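Local coordinates for Hsp70/Hsp90 co-chaperone CNS1 (Saccharomyces cerevisiae, PDB 6HFM), which acts as a co-chaperone that binds the chaperones Hsp90 and Hsp70 and stimulates the ATPase activity of the Hsp70 SSA1, but not that of Hsp90, at residues S25-L30 with P50-Y55; V103-K108 with L119-I124; K140-P145 with L162-V167. All blocks are in the same frame, centred on the assembly; numbering follows the deposited sequence.

All three contacts lie in the C-terminal part of the protein, which holds the Wheel domain, and all reach the same mixed sheet, each through a different strand. Strand 139-145, used by contact 3, runs between strand 47-55 of contact 1 and strand 101-106 of contact 2. Contact 2 is the buried one, a sulfur against apolar carbons; contact 1 is also apolar but only partly buried, with a loop laid on its strand. Contact 3 is partly buried and polar: cationic side chains gather round Glu106 of segment 103-108, so it shares an element with contact 2 although their centres are about 12 Å apart.

Contact 1 of 3, residues S25-L30 with P50-Y55; sequences SPVELL and PALIMY
The loop at 25-30 approaches the beginning of segment 50-55 without pairing with it; the nearest CA atoms, Leu30 CA and Pro50 CA, are 7.9 Å apart, and side chains alone bridge the gap. Leu52 has the largest share of the contact and takes part in two of its three side-chain pairs. Its isobutyl end points at the loop and meets two residues tip to tip: CD2 lies 3.8 Å from Val27 CG2, and CD1 lies 3.9 Å from Leu30 CD1. Val27 CG2 is shared between the two leucine methyls, since it is also 4.0 Å from Leu52 CD1. In Val27 a chi1 of -64° puts CG2 between the backbone N and the carbonyl carbon, facing Leu52. The two branches of Leu30 divide the work: CD1 goes to Leu52, and CD2 meets the proline ring at its CB corner, 4.1 Å from Pro50 CB. Strand 47-55 belongs to the mixed sheet of the Wheel domain, between antiparallel strand 60-68 and parallel strand 139-145, and its alternation sorts the residues. Pro50 and Leu52 face the loop; Ala51 turns its methyl away from it, and Ile53 packs on Val80 of helix 73-82. The loop thus lies over part of the sheet face that is not the helix's, with the contact left partly exposed. A short 3-10 turn at 28-30 brings Val27 and Leu30 round to the strand together, closed by the backbone bond from Leu30 N to Val27 O at 3.1 Å. Beyond the strand, Leu30 also packs on Phe63 of strand 60-68 and, like Pro50, on Ala138, just ahead of strand 139-145.

Contact 2 of 3, residues V103-K108 with L119-I124; sequences VFMETK and LTFHDI
Met105 reaches from strand 101-106 to the first turn of helix 121-126 and sets its sulfur between Phe121 and Ile124, a strand-to-helix packing in the interior of the Wheel domain. The backbones stay well apart, 9.7 Å from Met105 CA to Ile124 CA, and the long methionine side chain spans the distance. The meeting with Phe121 is a Met-aromatic contact of the edge kind: SD lies close to the ring plane, 4.2 Å from CE1, rather than over a face. Ile124 is met from another direction, roughly at right angles to the first. Here the two side chains slant across each other, and the isoleucine branch methyl CG2 lies 4.1 Å from Met105 SD. The methionine chain runs extended through CG (chi2 177°), which carries SD out to both partners; beyond it the chain bends at chi3 (77°), and CE stays only slightly farther from them. The surroundings are apolar too. Val132 touches both Met105 and Ile124, Phe121 packs on Leu76 of helix 73-82, and Met105 also touches Ile141 of the adjoining strand 139-145. The helix start that presents Phe121 and Ile124 is held by an N-cap: Thr120 OG1 accepts from Asp123 N at 3.1 Å, and Thr120 O takes Ile124 N at the same length. The magnesium ion bound through Asn17 and Leu125 is about 8 Å from the Ile124 side chain. On a side of the helix that does not meet the strand, neighbouring residues make a His-carboxylate bond. His122 ND1 donates to Asp123 OD1 at 3.0 Å; the oxygen lies nearly in the imidazole plane and is approached on its anti side, 24° out of the carboxylate plane.

Contact 3 of 3, residues K140-P145 with L162-V167; sequences KIYIVP and LERRSV
Arg164 brings its NH2 to the ends of two side chains from strand 139-145, 3.7 Å from Tyr142 OH and 4.2 Å from Lys140 NZ. Neither distance is a bond. Tyr142 and Arg164 come from opposite directions, with the phenol ring and guanidinium planes 55° apart, so they do not stack. What ties the group together is a bond within the strand and a carboxylate beside it: Lys140 NZ donates to Tyr142 OH at 2.7 Å, and Glu106 OE1 of strand 101-106 makes salt bridges to both Lys140 NZ and Arg164 NH2. The lysine chain leaves the backbone extended and then turns twice (chi3 61°, chi4 62°), which curls NZ back to the tyrosine two residues on. Trp152 and Trp156 pack against the Tyr142 ring, the latter edge-to-face, and Phe135 makes a cation-pi contact with Lys140. Further out, Arg165 occupies the second oxygen, Glu106 OE2, while Leu162 CD2 lies over the centre of the Arg165 guanidinium, 3.6 Å above its plane. With three cationic side chains placed round one carboxylate, Glu106 probably stays ionised and offsets the nearness of Lys140 and Arg164, joining the C-terminal tail to two strands of the sheet.

Contact 1 of 3, residues S25-L30 with P50-Y55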
loop_
_atom_site.group_PDB
_atom_site.type_symbol
_atom_site.label_atom_id
_atom_site.label_comp_id
_atom_site.label_asym_id
_atom_site.label_seq_id
_atom_site.Cartn_x
_atom_site.Cartn_y
_atom_site.Cartn_z
ATOM N N SER A 25 -3.224 1.212 -16.133
ATOM C CA SER A 25 -3.144 2.671 -16.070
ATOM C C SER A 25 -2.630 3.166 -14.713
ATOM O O SER A 25 -3.345 3.866 -13.993
ATOM C CB SER A 25 -4.516 3.260 -16.392
ATOM O OG SER A 25 -4.917 2.864 -17.694
ATOM N N PRO A 26 -1.373 2.817 -14.373
ATOM C CA PRO A 26 -0.786 3.328 -13.133
ATOM C C PRO A 26 -0.648 4.849 -13.184
ATOM O O PRO A 26 -0.453 5.418 -14.266
ATOM C CB PRO A 26 0.585 2.643 -13.086
ATOM C CG PRO A 26 0.919 2.362 -14.506
ATOM C CD PRO A 26 -0.396 2.016 -15.138
ATOM N N VAL A 27 -0.770 5.498 -12.027
ATOM C CA VAL A 27 -0.623 6.957 -11.957
ATOM C C VAL A 27 0.773 7.399 -12.402
ATOM O O VAL A 27 1.758 6.671 -12.218
ATOM C CB VAL A 27 -0.953 7.548 -10.557
ATOM C CG1 VAL A 27 -2.419 7.326 -10.213
ATOM C CG2 VAL A 27 -0.047 6.995 -9.462
ATOM N N GLU A 28 0.849 8.601 -12.977
ATOM C CA GLU A 28 2.101 9.134 -13.531
ATOM C C GLU A 28 3.209 9.293 -12.481
ATOM O O GLU A 28 4.387 9.214 -12.806
ATOM C CB GLU A 28 1.840 10.463 -14.259
ATOM C CG GLU A 28 1.037 10.299 -15.548
ATOM C CD GLU A 28 0.442 11.593 -16.084
ATOM O OE1 GLU A 28 0.860 12.689 -15.651
ATOM O OE2 GLU A 28 -0.455 11.510 -16.952
ATOM N N LEU A 29 2.826 9.473 -11.216
ATOM C CA LEU A 29 3.801 9.558 -10.120
ATOM C C LEU A 29 4.683 8.314 -9.958
ATOM O O LEU A 29 5.773 8.416 -9.396
ATOM C CB LEU A 29 3.095 9.849 -8.793
ATOM C CG LEU A 29 2.430 11.223 -8.666
ATOM C CD1 LEU A 29 1.502 11.233 -7.468
ATOM C CD2 LEU A 29 3.469 12.326 -8.541
ATOM N N LEU A 30 4.210 7.158 -10.439
ATOM C CA LEU A 30 4.995 5.911 -10.438
ATOM C C LEU A 30 5.828 5.644 -11.713
ATOM O O LEU A 30 6.386 4.552 -11.850
ATOM C CB LEU A 30 4.050 4.716 -10.228
ATOM C CG LEU A 30 3.195 4.665 -8.967
ATOM C CD1 LEU A 30 2.207 3.514 -9.056
ATOM C CD2 LEU A 30 4.060 4.520 -7.726
ATOM N N PRO A 50 7.714 2.749 -3.187
ATOM C CA PRO A 50 6.779 3.854 -3.033
ATOM C C PRO A 50 5.449 3.381 -2.451
ATOM O O PRO A 50 5.171 2.177 -2.420
ATOM C CB PRO A 50 6.586 4.364 -4.475
ATOM C CG PRO A 50 7.493 3.549 -5.341
ATOM C CD PRO A 50 7.755 2.292 -4.582
ATOM N N ALA A 51 4.632 4.336 -2.013
ATOM C CA ALA A 51 3.284 4.057 -1.516
ATOM C C ALA A 51 2.258 5.048 -2.046
ATOM O O ALA A 51 2.490 6.266 -2.041
ATOM C CB ALA A 51 3.265 4.065 0.004
ATOM N N LEU A 52 1.128 4.509 -2.509
ATOM C CA LEU A 52 -0.078 5.282 -2.777
ATOM C C LEU A 52 -1.008 5.102 -1.584
ATOM O O LEU A 52 -1.330 3.970 -1.211
ATOM C CB LEU A 52 -0.762 4.792 -4.055
ATOM C CG LEU A 52 -0.025 5.077 -5.360
ATOM C CD1 LEU A 52 -0.663 4.318 -6.513
ATOM C CD2 LEU A 52 -0.009 6.567 -5.667
ATOM N N ILE A 53 -1.429 6.215 -0.980
ATOM C CA ILE A 53 -2.314 6.184 0.184
ATOM C C ILE A 53 -3.634 6.813 -0.245
ATOM O O ILE A 53 -3.703 8.014 -0.481
ATOM C CB ILE A 53 -1.701 6.908 1.409
ATOM C CG1 ILE A 53 -0.329 6.296 1.759
ATOM C CG2 ILE A 53 -2.624 6.817 2.618
ATOM C CD1 ILE A 53 0.842 7.096 1.246
ATOM N N MET A 54 -4.667 5.981 -0.356
ATOM C CA MET A 54 -5.971 6.393 -0.869
ATOM C C MET A 54 -6.899 6.746 0.290
ATOM O O MET A 54 -6.949 6.029 1.289
ATOM C CB MET A 54 -6.616 5.263 -1.683
ATOM C CG MET A 54 -5.707 4.571 -2.692
ATOM S SD MET A 54 -4.921 5.692 -3.861
ATOM C CE MET A 54 -6.345 6.330 -4.738
ATOM N N TYR A 55 -7.635 7.849 0.142
ATOM C CA TYR A 55 -8.695 8.236 1.075
ATOM C C TYR A 55 -10.001 8.266 0.275
ATOM O O TYR A 55 -10.468 9.342 -0.116
ATOM C CB TYR A 55 -8.397 9.607 1.698
ATOM C CG TYR A 55 -7.009 9.745 2.285
ATOM C CD1 TYR A 55 -6.708 9.240 3.553
ATOM C CD2 TYR A 55 -5.993 10.387 1.577
ATOM C CE1 TYR A 55 -5.440 9.371 4.097
ATOM C CE2 TYR A 55 -4.725 10.525 2.116
ATOM C CZ TYR A 55 -4.449 10.012 3.372
ATOM O OH TYR A 55 -3.187 10.137 3.906
#

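Contact 2 of 3, residues V103-K108 with L119-I124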
loop_
_atom_site.group_PDB
_atom_site.type_symbol
_atom_site.label_atom_id
_atom_site.label_comp_id
_atom_site.label_asym_id
_atom_site.label_seq_id
_atom_site.Cartn_x
_atom_site.Cartn_y
_atom_site.Cartn_z
ATOM N N VAL A 103 -7.033 0.610 8.158
ATOM C CA VAL A 103 -6.219 0.526 6.946
ATOM C C VAL A 103 -6.577 -0.777 6.230
ATOM O O VAL A 103 -6.561 -1.848 6.839
ATOM C CB VAL A 103 -4.709 0.546 7.255
ATOM C CG1 VAL A 103 -3.890 0.569 5.968
ATOM C CG2 VAL A 103 -4.349 1.748 8.122
ATOM N N PHE A 104 -6.898 -0.666 4.941
ATOM C CA PHE A 104 -7.229 -1.808 4.094
ATOM C C PHE A 104 -6.255 -1.923 2.927
ATOM O O PHE A 104 -5.705 -0.927 2.455
ATOM C CB PHE A 104 -8.671 -1.716 3.586
ATOM C CG PHE A 104 -9.690 -1.706 4.686
ATOM C CD1 PHE A 104 -10.167 -2.895 5.217
ATOM C CD2 PHE A 104 -10.149 -0.506 5.214
ATOM C CE1 PHE A 104 -11.090 -2.894 6.248
ATOM C CE2 PHE A 104 -11.078 -0.496 6.243
ATOM C CZ PHE A 104 -11.548 -1.694 6.763
ATOM N N MET A 105 -6.019 -3.161 2.500
ATOM C CA MET A 105 -5.209 -3.452 1.325
ATOM C C MET A 105 -5.916 -4.492 0.471
ATOM O O MET A 105 -6.630 -5.354 0.992
ATOM C CB MET A 105 -3.826 -3.958 1.739
ATOM C CG MET A 105 -3.027 -2.911 2.511
ATOM S SD MET A 105 -1.405 -3.437 3.108
ATOM C CE MET A 105 -0.468 -3.361 1.590
ATOM N N GLU A 106 -5.718 -4.391 -0.840
ATOM C CA GLU A 106 -6.310 -5.322 -1.792
ATOM C C GLU A 106 -5.521 -6.634 -1.799
ATOM O O GLU A 106 -4.289 -6.622 -1.700
ATOM C CB GLU A 106 -6.333 -4.692 -3.185
ATOM C CG GLU A 106 -7.065 -5.499 -4.247
ATOM C CD GLU A 106 -7.129 -4.802 -5.600
ATOM O OE1 GLU A 106 -7.033 -3.551 -5.660
ATOM O OE2 GLU A 106 -7.305 -5.511 -6.614
ATOM N N THR A 107 -6.226 -7.759 -1.919
ATOM C CA THR A 107 -5.586 -9.078 -1.991
ATOM C C THR A 107 -5.477 -9.545 -3.442
ATOM O O THR A 107 -6.050 -8.934 -4.346
ATOM C CB THR A 107 -6.366 -10.131 -1.175
ATOM O OG1 THR A 107 -7.677 -10.303 -1.728
ATOM C CG2 THR A 107 -6.481 -9.720 0.280
ATOM N N LYS A 108 -4.757 -10.638 -3.673
ATOM C CA LYS A 108 -4.623 -11.177 -5.029
ATOM C C LYS A 108 -5.989 -11.549 -5.624
ATOM O O LYS A 108 -6.200 -11.400 -6.822
ATOM C CB LYS A 108 -3.677 -12.387 -5.068
ATOM C CG LYS A 108 -3.251 -12.751 -6.488
ATOM C CD LYS A 108 -2.275 -13.911 -6.537
ATOM C CE LYS A 108 -2.011 -14.326 -7.976
ATOM N NZ LYS A 108 -1.089 -15.492 -8.057
ATOM N N LEU A 119 1.728 -4.470 12.370
ATOM C CA LEU A 119 2.488 -5.281 11.417
ATOM C C LEU A 119 3.391 -4.412 10.547
ATOM O O LEU A 119 3.034 -3.282 10.212
ATOM C CB LEU A 119 1.543 -6.088 10.519
ATOM C CG LEU A 119 0.624 -7.111 11.196
ATOM C CD1 LEU A 119 -0.364 -7.667 10.182
ATOM C CD2 LEU A 119 1.415 -8.240 11.838
ATOM N N THR A 120 4.555 -4.952 10.184
ATOM C CA THR A 120 5.421 -4.340 9.179
ATOM C C THR A 120 4.930 -4.698 7.777
ATOM O O THR A 120 4.279 -5.728 7.569
ATOM C CB THR A 120 6.877 -4.807 9.299
ATOM O OG1 THR A 120 6.948 -6.218 9.069
ATOM C CG2 THR A 120 7.456 -4.461 10.677
ATOM N N PHE A 121 5.250 -3.849 6.805
ATOM C CA PHE A 121 4.911 -4.163 5.420
ATOM C C PHE A 121 5.646 -5.414 4.933
ATOM O O PHE A 121 5.072 -6.200 4.177
ATOM C CB PHE A 121 5.108 -2.948 4.515
ATOM C CG PHE A 121 4.080 -1.877 4.755
ATOM C CD1 PHE A 121 2.755 -2.069 4.348
ATOM C CD2 PHE A 121 4.408 -0.700 5.420
ATOM C CE1 PHE A 121 1.788 -1.103 4.591
ATOM C CE2 PHE A 121 3.440 0.274 5.656
ATOM C CZ PHE A 121 2.130 0.067 5.249
ATOM N N HIS A 122 6.878 -5.627 5.400
ATOM C CA HIS A 122 7.602 -6.878 5.124
ATOM C C HIS A 122 6.751 -8.094 5.488
ATOM O O HIS A 122 6.603 -9.016 4.686
ATOM C CB HIS A 122 8.938 -6.941 5.896
ATOM C CG HIS A 122 9.635 -8.267 5.798
ATOM N ND1 HIS A 122 9.473 -9.263 6.737
ATOM C CD2 HIS A 122 10.484 -8.763 4.867
ATOM C CE1 HIS A 122 10.198 -10.314 6.392
ATOM N NE2 HIS A 122 10.819 -10.039 5.261
ATOM N N ASP A 123 6.211 -8.097 6.705
ATOM C CA ASP A 123 5.430 -9.243 7.182
ATOM C C ASP A 123 4.113 -9.424 6.425
ATOM O O ASP A 123 3.729 -10.554 6.130
ATOM C CB ASP A 123 5.206 -9.160 8.697
ATOM C CG ASP A 123 6.483 -9.447 9.503
ATOM O OD1 ASP A 123 7.532 -9.800 8.912
ATOM O OD2 ASP A 123 6.435 -9.341 10.743
ATOM N N ILE A 124 3.441 -8.321 6.084
ATOM C CA ILE A 124 2.201 -8.388 5.292
ATOM C C ILE A 124 2.444 -8.973 3.897
ATOM O O ILE A 124 1.699 -9.841 3.449
ATOM C CB ILE A 124 1.519 -7.002 5.192
ATOM C CG1 ILE A 124 0.987 -6.593 6.569
ATOM C CG2 ILE A 124 0.380 -7.004 4.165
ATOM C CD1 ILE A 124 0.629 -5.128 6.685
#

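Contact 3 of 3, residues K140-P145 with L162-V167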
loop_
_atom_site.group_PDB
_atom_site.type_symbol
_atom_site.label_atom_id
_atom_site.label_comp_id
_atom_site.label_asym_id
_atom_site.label_seq_id
_atom_site.Cartn_x
_atom_site.Cartn_y
_atom_site.Cartn_z
ATOM N N LYS A 140 -0.125 -0.020 -2.075
ATOM C CA LYS A 140 -1.402 0.679 -2.218
ATOM C C LYS A 140 -2.226 0.371 -0.970
ATOM O O LYS A 140 -2.516 -0.791 -0.689
ATOM C CB LYS A 140 -2.135 0.234 -3.488
ATOM C CG LYS A 140 -3.489 0.905 -3.706
ATOM C CD LYS A 140 -4.030 0.701 -5.120
ATOM C CE LYS A 140 -4.267 -0.761 -5.490
ATOM N NZ LYS A 140 -5.279 -1.503 -4.677
ATOM N N ILE A 141 -2.562 1.410 -0.210
ATOM C CA ILE A 141 -3.353 1.258 1.018
ATOM C C ILE A 141 -4.550 2.202 0.959
ATOM O O ILE A 141 -4.506 3.239 0.281
ATOM C CB ILE A 141 -2.507 1.459 2.315
ATOM C CG1 ILE A 141 -2.111 2.917 2.545
ATOM C CG2 ILE A 141 -1.266 0.575 2.279
ATOM C CD1 ILE A 141 -1.553 3.180 3.932
ATOM N N TYR A 142 -5.612 1.815 1.661
ATOM C CA TYR A 142 -6.832 2.608 1.773
ATOM C C TYR A 142 -7.027 2.967 3.236
ATOM O O TYR A 142 -7.116 2.083 4.086
ATOM C CB TYR A 142 -8.047 1.816 1.252
ATOM C CG TYR A 142 -7.902 1.366 -0.191
ATOM C CD1 TYR A 142 -8.363 2.157 -1.241
ATOM C CD2 TYR A 142 -7.265 0.162 -0.506
ATOM C CE1 TYR A 142 -8.212 1.759 -2.569
ATOM C CE2 TYR A 142 -7.116 -0.249 -1.824
ATOM C CZ TYR A 142 -7.581 0.551 -2.852
ATOM O OH TYR A 142 -7.416 0.135 -4.153
ATOM N N ILE A 143 -7.087 4.267 3.531
ATOM C CA ILE A 143 -7.323 4.744 4.894
ATOM C C ILE A 143 -8.777 5.206 4.974
ATOM O O ILE A 143 -9.183 6.129 4.263
ATOM C CB ILE A 143 -6.306 5.842 5.288
ATOM C CG1 ILE A 143 -4.916 5.203 5.427
ATOM C CG2 ILE A 143 -6.714 6.526 6.590
ATOM C CD1 ILE A 143 -3.782 6.158 5.755
ATOM N N VAL A 144 -9.562 4.523 5.810
ATOM C CA VAL A 144 -11.011 4.762 5.921
ATOM C C VAL A 144 -11.417 4.803 7.397
ATOM O O VAL A 144 -11.093 3.891 8.143
ATOM C CB VAL A 144 -11.819 3.648 5.209
ATOM C CG1 VAL A 144 -13.319 3.933 5.267
ATOM C CG2 VAL A 144 -11.379 3.518 3.754
ATOM N N PRO A 145 -12.152 5.846 7.824
ATOM C CA PRO A 145 -12.612 5.836 9.218
ATOM C C PRO A 145 -13.363 4.559 9.588
ATOM O O PRO A 145 -14.144 4.054 8.778
ATOM C CB PRO A 145 -13.553 7.039 9.280
ATOM C CG PRO A 145 -13.030 7.965 8.238
ATOM C CD PRO A 145 -12.541 7.082 7.127
ATOM N N LEU A 162 -10.414 -6.083 -10.407
ATOM C CA LEU A 162 -9.710 -7.005 -11.301
ATOM C C LEU A 162 -9.545 -6.421 -12.715
ATOM O O LEU A 162 -8.543 -6.695 -13.385
ATOM C CB LEU A 162 -10.414 -8.364 -11.338
ATOM C CG LEU A 162 -10.436 -9.132 -10.006
ATOM C CD1 LEU A 162 -11.349 -10.345 -10.120
ATOM C CD2 LEU A 162 -9.046 -9.550 -9.546
ATOM N N GLU A 163 -10.497 -5.587 -13.132
ATOM C CA GLU A 163 -10.440 -4.912 -14.438
ATOM C C GLU A 163 -9.359 -3.819 -14.538
ATOM O O GLU A 163 -8.990 -3.426 -15.644
ATOM C CB GLU A 163 -11.819 -4.350 -14.811
ATOM C CG GLU A 163 -12.782 -5.433 -15.281
ATOM C CD GLU A 163 -14.230 -4.979 -15.385
ATOM O OE1 GLU A 163 -14.542 -3.808 -15.067
ATOM O OE2 GLU A 163 -15.068 -5.814 -15.788
ATOM N N ARG A 164 -8.854 -3.340 -13.398
ATOM C CA ARG A 164 -7.671 -2.456 -13.375
ATOM C C ARG A 164 -6.358 -3.143 -13.794
ATOM O O ARG A 164 -5.386 -2.457 -14.136
ATOM C CB ARG A 164 -7.474 -1.832 -11.982
ATOM C CG ARG A 164 -8.562 -0.858 -11.555
ATOM C CD ARG A 164 -8.121 0.012 -10.387
ATOM N NE ARG A 164 -7.972 -0.733 -9.134
ATOM C CZ ARG A 164 -8.945 -0.980 -8.250
ATOM N NH1 ARG A 164 -10.201 -0.564 -8.446
ATOM N NH2 ARG A 164 -8.658 -1.676 -7.149
ATOM N N ARG A 165 -6.327 -4.474 -13.767
ATOM C CA ARG A 165 -5.100 -5.248 -13.965
ATOM C C ARG A 165 -4.843 -5.522 -15.442
ATOM O O ARG A 165 -5.776 -5.516 -16.251
ATOM C CB ARG A 165 -5.179 -6.564 -13.189
ATOM C CG ARG A 165 -5.481 -6.366 -11.706
ATOM C CD ARG A 165 -5.485 -7.668 -10.935
ATOM N NE ARG A 165 -5.787 -7.424 -9.525
ATOM C CZ ARG A 165 -5.749 -8.336 -8.556
ATOM N NH1 ARG A 165 -5.412 -9.599 -8.811
ATOM N NH2 ARG A 165 -6.052 -7.979 -7.316
ATOM N N SER A 166 -3.578 -5.761 -15.783
ATOM C CA SER A 166 -3.181 -6.067 -17.162
ATOM C C SER A 166 -3.689 -7.427 -17.638
ATOM O O SER A 166 -4.128 -7.553 -18.786
ATOM C CB SER A 166 -1.662 -6.006 -17.314
ATOM O OG SER A 166 -1.210 -4.680 -17.137
ATOM N N VAL A 167 -3.619 -8.436 -16.769
ATOM C CA VAL A 167 -4.046 -9.802 -17.126
ATOM C C VAL A 167 -5.206 -10.259 -16.235
ATOM O O VAL A 167 -5.900 -11.234 -16.538
ATOM C CB VAL A 167 -2.841 -10.775 -17.132
ATOM C CG1 VAL A 167 -2.242 -11.000 -15.743
ATOM C CG2 VAL A 167 -3.172 -12.090 -17.825
ATOM O OXT VAL A 167 -5.510 -9.643 -15.209
#